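Local structure of protein kinase domain-containing protein (Chaetomium thermophilum, 6Z3U) at residues G249-A254 against G269-Y273; E265-G269 against E301-I305; E318-G322 against Q365-K369. The protein is the CDK7-type kinase of a CDK-activating kinase complex, and probably transfers phosphate from ATP to serine and threonine residues of other proteins. All blocks are in the same frame, centred on the assembly; numbering follows the deposited sequence.

Followed from the N terminus, interaction 1 comes first: 249-254, in the activation segment after strand 243-244, returns against 269-273 and closes the loop that carries helix 264-267. Interaction 2 begins where that loop ends, with Gly269 common to both, and joins the end of helix 264-267 to the start of helix 301-311, spanning helix 276-291. Interaction 3 follows in series, between the loops 318-322 and 365-369. No contact nests inside another. Helix 264-267 is the shared piece: Tyr273 of interaction 1 packs on Leu266, while Trp320 and Pro368 of interaction 3 pack against Glu265, tying the activation segment to the rest of the C-lobe.

Interaction 1: residues G249-A254 against G269-Y273; sequences GRRMTA and GARHY
Met252 lays its sulfur over one face of the Tyr273 ring, with SD 3.9 Å from the ring centroid and displaced toward CE1 and CZ, a Met-aromatic contact. Its CB rests on the rim at Tyr273 CE2. Tyr273 has CG between the backbone N and the carbonyl carbon (chi1 52°), which carries the phenol across to 249-254, where OH donates to Thr253 O over 2.9 Å, in the plane of that carbonyl. The hydroxyl also makes a weak hydrogen bond with Arg219. With an alanine for the tyrosine, Met252 SD would probably lose the aromatic face it lies on, and Thr253 O this donor.

In the backbone, Met252 N donates to Arg271 O over 2.8 Å, on a carbonyl lone pair. Arg271, bent at chi2 and chi3, folds one guanidinium face against Met252 O, 3.1 Å from Arg271 CZ; the angles are too poor for a hydrogen bond from NE or NH2. Arg251 crosses Arg271 at about a right angle, its NH2 against Arg271 CG, and the two NE atoms are 4.1 Å apart. Arg251 CG also meets His272 NE2, while Arg250 O lies at the ring edge, 3.3 Å from His272 CD2. His272 stacks on His36 of the RING-type domain-containing protein, which bonds to Gly249 N as well, and Ala254 CB rests on Gly269 CA.

The contact ties the activation segment to the loop that follows helix 264-267; the side chain of Tyr273 is about 11 Å from that of Asp220, the predicted proton acceptor. The grip on 249-254 uses its backbone N-H, bonded to main chain, and its C=O, bonded to a phenol, whereas the like charges of Arg251 and Arg271 probably add no attraction.

Interaction 2: residues E265-G269 against E301-I305; sequences ELLFG and EMEQI
Leu267 carries most of the apolar contact, reaching from the last residue of the short helix 264-267 toward helix 301-311. Both of its methyls rest on the aliphatic part of Gln304, CD1 coming to 3.7 Å from Gln304 CG and CD2 lying near CB and CG, with the two side chains crossing at about a right angle. Leu267 CB meets Ile305 CG1 at 4.1 Å, and Leu267 CD2 touches Glu301 CG. Beside it, Ile305 CD1 sits at the edge of the Phe268 ring, 4.0 Å from Phe268 CE1. The Phe268 ring also meets that of Trp329, the planes inclined at about 60°.

The polar ends turn to partners elsewhere. Gln304, with CG anti to the backbone N (chi1 -164°), bends at chi2 and sends its amide to Gly298 N and Leu296 O, leaving its methylenes for Leu267. Glu301 OE2 forms a salt bridge with Arg259.

Backbone bonds finish the helix. Gly269 N donates to Leu266 O over 2.9 Å and Ala270 N to Glu265 O, a Schellman motif with Gly269, at positive phi, as the C-prime residue.

Glu265, bridged to Arg371, corresponds to the glutamate of the kinase APE motif, which reads PPE here. The arrangement is that of the protein-kinase C-lobe, in which the short helix beginning at the end of the activation segment (alpha-EF) is set against the G helix, here 301-311.

Interaction 3: residues E318-G322 against Q365-K369; sequences ENWPG and QLDPK
One face of the Trp320 indole lies over the backbone and carboxylate of Asp367. Asp367 CA sits 3.9 Å from the centroid of the five-membered ring, 12° off its normal, a CH-pi contact. The carboxylate is nearly parallel to the indole, their planes 19° apart, with Asp367 CG 3.4 Å from Trp320 CD1. On the same face Leu366 O stands over the six-membered ring near CZ3. Trp320 swings its indole away from its own backbone N (chi1 -170°), which extends it along 365-369.

Apolar touches complete the cover. Pro368 CD, above the plane and offset toward the rim, approaches Trp320 CZ2 at 3.3 Å, the two side chains crossing at about a right angle, and Leu366 CB lies 4.1 Å from Trp320 CE3.

The polar groups are occupied within their own segment or beyond the pair. Asp367 OD1 accepts from Lys369 N over 3.2 Å, an Asx turn in which the donor comes from above the carboxylate plane. Asp367 OD2 has a long salt bridge to Lys369 NZ, 3.7 Å away. Trp320 NE1 is close to Asp367 OD1 at a poor angle and bonds instead to Thr38 O of the RING-type domain-containing protein; Pro321 O bonds to Thr38 OG1 of that same chain, probably the MAT1 subunit, so the contact forms part of the surface where it docks. Leu366 O is also bound by Arg371.

The contact joins the loop after helix 301-311 to the one between helices 353-363 and 374-378, with Trp320 and Pro368 packed against Glu265 of helix 264-267.

Interaction 1: residues G249-A254 against G269-Y273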
ATOM      1  N   GLY B 249      -2.178  14.392 -11.575  1.00 37.80           N
ATOM      2  CA  GLY B 249      -3.080  13.994 -12.630  1.00 38.55           C
ATOM      3  C   GLY B 249      -3.855  12.727 -12.349  1.00 44.19           C
ATOM      4  O   GLY B 249      -4.780  12.403 -13.106  1.00 38.08           O
ATOM      5  N   ARG B 250      -3.520  12.013 -11.277  1.00 43.24           N
ATOM      6  CA  ARG B 250      -4.201  10.776 -10.906  1.00 39.11           C
ATOM      7  C   ARG B 250      -5.390  11.147 -10.029  1.00 37.59           C
ATOM      8  O   ARG B 250      -5.217  11.647  -8.914  1.00 38.67           O
ATOM      9  CB  ARG B 250      -3.240   9.838 -10.179  1.00 46.07           C
ATOM     10  CG  ARG B 250      -3.840   8.495  -9.776  1.00 65.47           C
ATOM     11  CD  ARG B 250      -4.456   7.777 -10.968  1.00 74.08           C
ATOM     12  NE  ARG B 250      -3.561   7.778 -12.122  1.00 56.27           N
ATOM     13  CZ  ARG B 250      -2.744   6.780 -12.449  1.00 60.63           C
ATOM     14  NH1 ARG B 250      -2.696   5.673 -11.718  1.00 60.43           N
ATOM     15  NH2 ARG B 250      -1.971   6.894 -13.521  1.00 64.10           N
ATOM     16  N   ARG B 251      -6.597  10.901 -10.533  1.00 45.67           N
ATOM     17  CA  ARG B 251      -7.805  11.331  -9.845  1.00 33.94           C
ATOM     18  C   ARG B 251      -8.077  10.421  -8.655  1.00 32.51           C
ATOM     19  O   ARG B 251      -7.825   9.213  -8.706  1.00 32.29           O
ATOM     20  CB  ARG B 251      -8.998  11.323 -10.800  1.00 41.93           C
ATOM     21  CG  ARG B 251      -8.739  12.097 -12.085  1.00 53.21           C
ATOM     22  CD  ARG B 251      -9.942  12.131 -13.013  1.00 57.41           C
ATOM     23  NE  ARG B 251     -10.901  13.147 -12.583  1.00 71.46           N
ATOM     24  CZ  ARG B 251     -10.855  14.423 -12.969  1.00 87.67           C
ATOM     25  NH1 ARG B 251      -9.901  14.841 -13.793  1.00 80.94           N
ATOM     26  NH2 ARG B 251     -11.760  15.289 -12.529  1.00 85.18           N
ATOM     27  N   MET B 252      -8.586  11.009  -7.577  1.00 31.63           N
ATOM     28  CA  MET B 252      -8.969  10.277  -6.380  1.00 34.21           C
ATOM     29  C   MET B 252     -10.461  10.448  -6.135  1.00 39.32           C
ATOM     30  O   MET B 252     -11.118  11.314  -6.720  1.00 40.38           O
ATOM     31  CB  MET B 252      -8.186  10.758  -5.154  1.00 38.85           C
ATOM     32  CG  MET B 252      -6.744  10.295  -5.102  1.00 34.33           C
ATOM     33  SD  MET B 252      -5.798  11.261  -3.911  1.00 38.78           S
ATOM     34  CE  MET B 252      -4.674  10.024  -3.276  1.00 40.33           C
ATOM     35  N   THR B 253     -10.996   9.600  -5.260  1.00 34.25           N
ATOM     36  CA  THR B 253     -12.410   9.655  -4.929  1.00 32.25           C
ATOM     37  C   THR B 253     -12.673  10.789  -3.951  1.00 34.75           C
ATOM     38  O   THR B 253     -11.869  11.058  -3.053  1.00 31.47           O
ATOM     39  CB  THR B 253     -12.877   8.332  -4.326  1.00 32.33           C
ATOM     40  OG1 THR B 253     -12.525   7.261  -5.209  1.00 72.24           O
ATOM     41  CG2 THR B 253     -14.383   8.327  -4.140  1.00 28.76           C
ATOM     42  N   ALA B 254     -13.802  11.463  -4.142  1.00 34.92           N
ATOM     43  CA  ALA B 254     -14.254  12.490  -3.217  1.00 30.90           C
ATOM     44  C   ALA B 254     -15.123  11.927  -2.103  1.00 32.56           C
ATOM     45  O   ALA B 254     -15.447  12.657  -1.159  1.00 29.42           O
ATOM     46  CB  ALA B 254     -15.033  13.568  -3.971  1.00 38.23           C
ATOM     47  N   GLY B 269     -16.151  17.758  -3.925  1.00 37.44           N
ATOM     48  CA  GLY B 269     -15.846  16.812  -4.980  1.00 32.33           C
ATOM     49  C   GLY B 269     -14.436  16.875  -5.512  1.00 32.52           C
ATOM     50  O   GLY B 269     -14.196  16.461  -6.652  1.00 41.82           O
ATOM     51  N   ALA B 270     -13.486  17.364  -4.718  1.00 31.86           N
ATOM     52  CA  ALA B 270     -12.112  17.489  -5.184  1.00 32.15           C
ATOM     53  C   ALA B 270     -11.528  16.121  -5.518  1.00 31.72           C
ATOM     54  O   ALA B 270     -11.728  15.145  -4.789  1.00 30.66           O
ATOM     55  CB  ALA B 270     -11.250  18.181  -4.129  1.00 31.50           C
ATOM     56  N   ARG B 271     -10.800  16.059  -6.634  1.00 38.24           N
ATOM     57  CA  ARG B 271     -10.208  14.822  -7.116  1.00 32.54           C
ATOM     58  C   ARG B 271      -8.690  14.797  -7.012  1.00 32.41           C
ATOM     59  O   ARG B 271      -8.093  13.737  -7.226  1.00 32.20           O
ATOM     60  CB  ARG B 271     -10.601  14.582  -8.582  1.00 43.03           C
ATOM     61  CG  ARG B 271     -12.069  14.838  -8.891  1.00 53.71           C
ATOM     62  CD  ARG B 271     -12.962  13.749  -8.322  1.00 46.11           C
ATOM     63  NE  ARG B 271     -12.770  12.474  -9.009  1.00 37.07           N
ATOM     64  CZ  ARG B 271     -13.448  11.366  -8.730  1.00 42.36           C
ATOM     65  NH1 ARG B 271     -13.204  10.254  -9.410  1.00 46.74           N
ATOM     66  NH2 ARG B 271     -14.368  11.365  -7.774  1.00 47.45           N
ATOM     67  N   HIS B 272      -8.051  15.929  -6.706  1.00 32.65           N
ATOM     68  CA  HIS B 272      -6.591  16.025  -6.601  1.00 38.49           C
ATOM     69  C   HIS B 272      -6.266  16.726  -5.285  1.00 31.90           C
ATOM     70  O   HIS B 272      -6.029  17.935  -5.252  1.00 37.92           O
ATOM     71  CB  HIS B 272      -6.010  16.766  -7.805  1.00 45.67           C
ATOM     72  CG  HIS B 272      -6.279  16.090  -9.114  1.00 35.23           C
ATOM     73  ND1 HIS B 272      -6.877  16.735 -10.175  1.00 36.61           N
ATOM     74  CD2 HIS B 272      -6.023  14.829  -9.536  1.00 37.85           C
ATOM     75  CE1 HIS B 272      -6.988  15.898 -11.191  1.00 37.25           C
ATOM     76  NE2 HIS B 272      -6.474  14.735 -10.831  1.00 40.79           N
ATOM     77  N   TYR B 273      -6.247  15.958  -4.202  1.00 35.36           N
ATOM     78  CA  TYR B 273      -6.004  16.470  -2.861  1.00 32.86           C
ATOM     79  C   TYR B 273      -4.770  15.802  -2.260  1.00 29.20           C
ATOM     80  O   TYR B 273      -4.106  14.983  -2.897  1.00 34.26           O
ATOM     81  CB  TYR B 273      -7.234  16.250  -1.973  1.00 34.77           C
ATOM     82  CG  TYR B 273      -7.753  14.827  -1.961  1.00 28.16           C
ATOM     83  CD1 TYR B 273      -7.219  13.879  -1.099  1.00 28.52           C
ATOM     84  CD2 TYR B 273      -8.786  14.435  -2.804  1.00 28.61           C
ATOM     85  CE1 TYR B 273      -7.696  12.581  -1.077  1.00 27.22           C
ATOM     86  CE2 TYR B 273      -9.267  13.138  -2.792  1.00 28.14           C
ATOM     87  CZ  TYR B 273      -8.720  12.216  -1.927  1.00 28.20           C
ATOM     88  OH  TYR B 273      -9.202  10.926  -1.915  1.00 27.19           O
TER

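Interaction 2: residues E265-G269 against E301-I305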
ATOM      1  N   GLU B 265     -12.893  20.617   0.832  1.00 31.72           N
ATOM      2  CA  GLU B 265     -12.475  20.312  -0.531  1.00 29.87           C
ATOM      3  C   GLU B 265     -13.034  18.972  -0.995  1.00 32.71           C
ATOM      4  O   GLU B 265     -13.337  18.805  -2.181  1.00 39.21           O
ATOM      5  CB  GLU B 265     -10.946  20.336  -0.636  1.00 32.43           C
ATOM      6  CG  GLU B 265     -10.203  19.278   0.176  1.00 29.95           C
ATOM      7  CD  GLU B 265      -9.695  19.798   1.510  1.00 32.76           C
ATOM      8  OE1 GLU B 265     -10.327  20.710   2.084  1.00 35.03           O
ATOM      9  OE2 GLU B 265      -8.652  19.295   1.983  1.00 33.36           O
ATOM     10  N   LEU B 266     -13.197  18.016  -0.078  1.00 33.11           N
ATOM     11  CA  LEU B 266     -13.807  16.740  -0.442  1.00 28.11           C
ATOM     12  C   LEU B 266     -15.320  16.872  -0.561  1.00 29.66           C
ATOM     13  O   LEU B 266     -15.933  16.251  -1.437  1.00 31.72           O
ATOM     14  CB  LEU B 266     -13.439  15.667   0.583  1.00 26.86           C
ATOM     15  CG  LEU B 266     -12.300  14.720   0.191  1.00 26.62           C
ATOM     16  CD1 LEU B 266     -11.113  15.474  -0.387  1.00 27.23           C
ATOM     17  CD2 LEU B 266     -11.863  13.887   1.387  1.00 25.48           C
ATOM     18  N   LEU B 267     -15.937  17.685   0.302  1.00 30.04           N
ATOM     19  CA  LEU B 267     -17.359  17.969   0.153  1.00 29.71           C
ATOM     20  C   LEU B 267     -17.652  18.585  -1.207  1.00 30.52           C
ATOM     21  O   LEU B 267     -18.734  18.375  -1.767  1.00 33.53           O
ATOM     22  CB  LEU B 267     -17.829  18.908   1.268  1.00 29.73           C
ATOM     23  CG  LEU B 267     -17.960  18.312   2.674  1.00 27.64           C
ATOM     24  CD1 LEU B 267     -17.949  19.404   3.721  1.00 27.51           C
ATOM     25  CD2 LEU B 267     -19.229  17.485   2.795  1.00 27.60           C
ATOM     26  N   PHE B 268     -16.699  19.330  -1.759  1.00 31.08           N
ATOM     27  CA  PHE B 268     -16.846  19.949  -3.067  1.00 44.69           C
ATOM     28  C   PHE B 268     -16.414  19.031  -4.206  1.00 37.23           C
ATOM     29  O   PHE B 268     -16.329  19.485  -5.351  1.00 42.77           O
ATOM     30  CB  PHE B 268     -16.049  21.254  -3.112  1.00 43.24           C
ATOM     31  CG  PHE B 268     -16.515  22.288  -2.115  1.00 38.99           C
ATOM     32  CD1 PHE B 268     -17.839  22.337  -1.705  1.00 35.00           C
ATOM     33  CD2 PHE B 268     -15.623  23.205  -1.585  1.00 33.12           C
ATOM     34  CE1 PHE B 268     -18.262  23.285  -0.794  1.00 33.25           C
ATOM     35  CE2 PHE B 268     -16.044  24.154  -0.674  1.00 33.15           C
ATOM     36  CZ  PHE B 268     -17.363  24.192  -0.277  1.00 33.21           C
ATOM     37  N   GLY B 269     -16.151  17.758  -3.925  1.00 37.44           N
ATOM     38  CA  GLY B 269     -15.846  16.812  -4.980  1.00 32.33           C
ATOM     39  C   GLY B 269     -14.436  16.875  -5.512  1.00 32.52           C
ATOM     40  O   GLY B 269     -14.196  16.461  -6.652  1.00 41.82           O
ATOM     41  N   GLU B 301     -24.710  16.262   3.030  1.00 40.75           N
ATOM     42  CA  GLU B 301     -23.575  17.041   2.548  1.00 39.88           C
ATOM     43  C   GLU B 301     -23.903  18.528   2.502  1.00 36.48           C
ATOM     44  O   GLU B 301     -23.023  19.364   2.736  1.00 33.21           O
ATOM     45  CB  GLU B 301     -23.130  16.543   1.173  1.00 45.87           C
ATOM     46  CG  GLU B 301     -22.272  15.279   1.217  1.00 43.78           C
ATOM     47  CD  GLU B 301     -23.034  14.059   1.697  1.00 45.47           C
ATOM     48  OE1 GLU B 301     -24.225  13.923   1.343  1.00 58.66           O
ATOM     49  OE2 GLU B 301     -22.440  13.238   2.431  1.00 37.84           O
ATOM     50  N   MET B 302     -25.159  18.880   2.215  1.00 40.35           N
ATOM     51  CA  MET B 302     -25.546  20.286   2.261  1.00 42.57           C
ATOM     52  C   MET B 302     -25.553  20.797   3.696  1.00 41.78           C
ATOM     53  O   MET B 302     -25.192  21.952   3.952  1.00 43.53           O
ATOM     54  CB  MET B 302     -26.914  20.484   1.607  1.00 43.63           C
ATOM     55  CG  MET B 302     -26.929  20.185   0.115  1.00 49.96           C
ATOM     56  SD  MET B 302     -28.388  20.822  -0.733  1.00 44.99           S
ATOM     57  CE  MET B 302     -29.701  20.108   0.257  1.00 66.07           C
ATOM     58  N   GLU B 303     -25.971  19.956   4.646  1.00 35.75           N
ATOM     59  CA  GLU B 303     -25.888  20.346   6.049  1.00 35.54           C
ATOM     60  C   GLU B 303     -24.435  20.485   6.485  1.00 32.36           C
ATOM     61  O   GLU B 303     -24.083  21.431   7.198  1.00 36.20           O
ATOM     62  CB  GLU B 303     -26.612  19.329   6.931  1.00 45.99           C
ATOM     63  CG  GLU B 303     -28.129  19.340   6.795  1.00 53.94           C
ATOM     64  CD  GLU B 303     -28.821  18.481   7.842  1.00 55.06           C
ATOM     65  OE1 GLU B 303     -28.397  18.511   9.018  1.00 53.48           O
ATOM     66  OE2 GLU B 303     -29.788  17.774   7.487  1.00 57.95           O
ATOM     67  N   GLN B 304     -23.575  19.558   6.061  1.00 32.46           N
ATOM     68  CA  GLN B 304     -22.162  19.662   6.411  1.00 29.40           C
ATOM     69  C   GLN B 304     -21.549  20.924   5.818  1.00 38.81           C
ATOM     70  O   GLN B 304     -20.787  21.629   6.491  1.00 35.29           O
ATOM     71  CB  GLN B 304     -21.406  18.425   5.934  1.00 29.82           C
ATOM     72  CG  GLN B 304     -20.042  18.257   6.577  1.00 29.05           C
ATOM     73  CD  GLN B 304     -20.126  18.012   8.069  1.00 29.10           C
ATOM     74  OE1 GLN B 304     -21.162  17.590   8.585  1.00 30.21           O
ATOM     75  NE2 GLN B 304     -19.033  18.285   8.773  1.00 30.49           N
ATOM     76  N   ILE B 305     -21.892  21.238   4.567  1.00 35.69           N
ATOM     77  CA  ILE B 305     -21.395  22.464   3.949  1.00 34.16           C
ATOM     78  C   ILE B 305     -21.912  23.680   4.708  1.00 36.60           C
ATOM     79  O   ILE B 305     -21.156  24.603   5.031  1.00 39.21           O
ATOM     80  CB  ILE B 305     -21.792  22.516   2.463  1.00 40.64           C
ATOM     81  CG1 ILE B 305     -21.029  21.450   1.672  1.00 32.06           C
ATOM     82  CG2 ILE B 305     -21.532  23.908   1.896  1.00 41.56           C
ATOM     83  CD1 ILE B 305     -21.515  21.275   0.256  1.00 35.22           C
TER

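Interaction 3: residues E318-G322 against Q365-K369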
ATOM      1  N   GLU B 318     -12.035  34.666  -2.560  1.00 61.02           N
ATOM      2  CA  GLU B 318     -11.065  35.546  -1.919  1.00 64.20           C
ATOM      3  C   GLU B 318     -10.128  34.766  -1.004  1.00 61.70           C
ATOM      4  O   GLU B 318      -8.903  34.926  -1.072  1.00 61.64           O
ATOM      5  CB  GLU B 318     -11.793  36.638  -1.130  1.00 71.65           C
ATOM      6  CG  GLU B 318     -12.417  37.727  -1.994  1.00 82.89           C
ATOM      7  CD  GLU B 318     -13.444  37.187  -2.974  1.00 84.13           C
ATOM      8  OE1 GLU B 318     -13.367  37.541  -4.171  1.00 92.14           O
ATOM      9  OE2 GLU B 318     -14.316  36.397  -2.552  1.00 75.12           O
ATOM     10  N   ASN B 319     -10.686  33.916  -0.143  1.00 44.58           N
ATOM     11  CA  ASN B 319      -9.894  33.135   0.794  1.00 39.59           C
ATOM     12  C   ASN B 319      -9.455  31.792   0.228  1.00 38.64           C
ATOM     13  O   ASN B 319      -8.626  31.119   0.848  1.00 39.51           O
ATOM     14  CB  ASN B 319     -10.689  32.904   2.085  1.00 43.61           C
ATOM     15  CG  ASN B 319     -12.009  32.190   1.842  1.00 43.59           C
ATOM     16  OD1 ASN B 319     -12.110  31.317   0.983  1.00 37.73           O
ATOM     17  ND2 ASN B 319     -13.029  32.564   2.605  1.00 37.67           N
ATOM     18  N   TRP B 320      -9.971  31.399  -0.933  1.00 45.71           N
ATOM     19  CA  TRP B 320      -9.717  30.070  -1.494  1.00 46.85           C
ATOM     20  C   TRP B 320      -9.882  30.144  -3.005  1.00 48.61           C
ATOM     21  O   TRP B 320     -10.902  29.723  -3.561  1.00 46.74           O
ATOM     22  CB  TRP B 320     -10.668  29.037  -0.890  1.00 45.85           C
ATOM     23  CG  TRP B 320     -10.355  27.609  -1.221  1.00 46.12           C
ATOM     24  CD1 TRP B 320      -9.427  27.146  -2.111  1.00 46.24           C
ATOM     25  CD2 TRP B 320     -10.986  26.451  -0.661  1.00 44.03           C
ATOM     26  NE1 TRP B 320      -9.442  25.771  -2.136  1.00 41.48           N
ATOM     27  CE2 TRP B 320     -10.391  25.321  -1.255  1.00 41.57           C
ATOM     28  CE3 TRP B 320     -11.998  26.262   0.285  1.00 36.31           C
ATOM     29  CZ2 TRP B 320     -10.771  24.022  -0.931  1.00 37.67           C
ATOM     30  CZ3 TRP B 320     -12.372  24.973   0.606  1.00 32.20           C
ATOM     31  CH2 TRP B 320     -11.760  23.869   0.001  1.00 36.95           C
ATOM     32  N   PRO B 321      -8.887  30.692  -3.703  1.00 52.47           N
ATOM     33  CA  PRO B 321      -9.018  30.861  -5.157  1.00 47.88           C
ATOM     34  C   PRO B 321      -9.345  29.550  -5.854  1.00 43.89           C
ATOM     35  O   PRO B 321      -8.739  28.510  -5.586  1.00 41.28           O
ATOM     36  CB  PRO B 321      -7.641  31.395  -5.570  1.00 43.74           C
ATOM     37  CG  PRO B 321      -7.110  32.056  -4.348  1.00 46.94           C
ATOM     38  CD  PRO B 321      -7.619  31.241  -3.194  1.00 53.11           C
ATOM     39  N   GLY B 322     -10.316  29.611  -6.763  1.00 42.93           N
ATOM     40  CA  GLY B 322     -10.732  28.461  -7.530  1.00 42.60           C
ATOM     41  C   GLY B 322     -11.697  27.538  -6.825  1.00 41.01           C
ATOM     42  O   GLY B 322     -12.071  26.510  -7.402  1.00 41.24           O
ATOM     43  N   GLN B 365      -8.352  25.267   8.539  1.00 29.60           N
ATOM     44  CA  GLN B 365      -8.291  26.248   7.468  1.00 31.21           C
ATOM     45  C   GLN B 365      -9.068  25.732   6.265  1.00 29.09           C
ATOM     46  O   GLN B 365      -8.901  24.580   5.854  1.00 35.76           O
ATOM     47  CB  GLN B 365      -6.842  26.537   7.080  1.00 35.41           C
ATOM     48  CG  GLN B 365      -6.035  27.209   8.178  1.00 33.96           C
ATOM     49  CD  GLN B 365      -6.594  28.565   8.549  1.00 30.57           C
ATOM     50  OE1 GLN B 365      -6.547  29.508   7.759  1.00 37.38           O
ATOM     51  NE2 GLN B 365      -7.139  28.668   9.753  1.00 39.69           N
ATOM     52  N   LEU B 366      -9.911  26.593   5.696  1.00 34.91           N
ATOM     53  CA  LEU B 366     -10.753  26.175   4.581  1.00 34.59           C
ATOM     54  C   LEU B 366      -9.908  25.742   3.390  1.00 37.56           C
ATOM     55  O   LEU B 366     -10.073  24.634   2.864  1.00 40.48           O
ATOM     56  CB  LEU B 366     -11.699  27.311   4.197  1.00 36.19           C
ATOM     57  CG  LEU B 366     -12.679  27.714   5.300  1.00 31.25           C
ATOM     58  CD1 LEU B 366     -13.341  29.037   4.973  1.00 37.03           C
ATOM     59  CD2 LEU B 366     -13.722  26.627   5.504  1.00 30.33           C
ATOM     60  N   ASP B 367      -8.996  26.597   2.954  1.00 36.13           N
ATOM     61  CA  ASP B 367      -8.130  26.258   1.832  1.00 35.55           C
ATOM     62  C   ASP B 367      -7.088  25.249   2.296  1.00 31.55           C
ATOM     63  O   ASP B 367      -6.270  25.576   3.165  1.00 31.16           O
ATOM     64  CB  ASP B 367      -7.464  27.516   1.290  1.00 36.02           C
ATOM     65  CG  ASP B 367      -6.764  27.282  -0.029  1.00 40.04           C
ATOM     66  OD1 ASP B 367      -6.556  26.109  -0.400  1.00 42.62           O
ATOM     67  OD2 ASP B 367      -6.430  28.279  -0.703  1.00 50.61           O
ATOM     68  N   PRO B 368      -7.072  24.023   1.763  1.00 37.08           N
ATOM     69  CA  PRO B 368      -6.106  23.027   2.258  1.00 32.31           C
ATOM     70  C   PRO B 368      -4.660  23.441   2.075  1.00 30.58           C
ATOM     71  O   PRO B 368      -3.785  22.898   2.763  1.00 29.96           O
ATOM     72  CB  PRO B 368      -6.439  21.769   1.443  1.00 30.57           C
ATOM     73  CG  PRO B 368      -7.154  22.263   0.238  1.00 35.50           C
ATOM     74  CD  PRO B 368      -7.900  23.490   0.666  1.00 33.88           C
ATOM     75  N   LYS B 369      -4.378  24.376   1.168  1.00 33.92           N
ATOM     76  CA  LYS B 369      -3.002  24.810   0.955  1.00 32.83           C
ATOM     77  C   LYS B 369      -2.447  25.548   2.169  1.00 35.14           C
ATOM     78  O   LYS B 369      -1.258  25.416   2.479  1.00 32.84           O
ATOM     79  CB  LYS B 369      -2.928  25.692  -0.291  1.00 34.50           C
ATOM     80  CG  LYS B 369      -3.303  24.963  -1.576  1.00 34.81           C
ATOM     81  CD  LYS B 369      -3.335  25.901  -2.771  1.00 36.59           C
ATOM     82  CE  LYS B 369      -4.588  26.769  -2.776  1.00 48.54           C
ATOM     83  NZ  LYS B 369      -4.556  27.822  -3.840  1.00 43.02           N
TER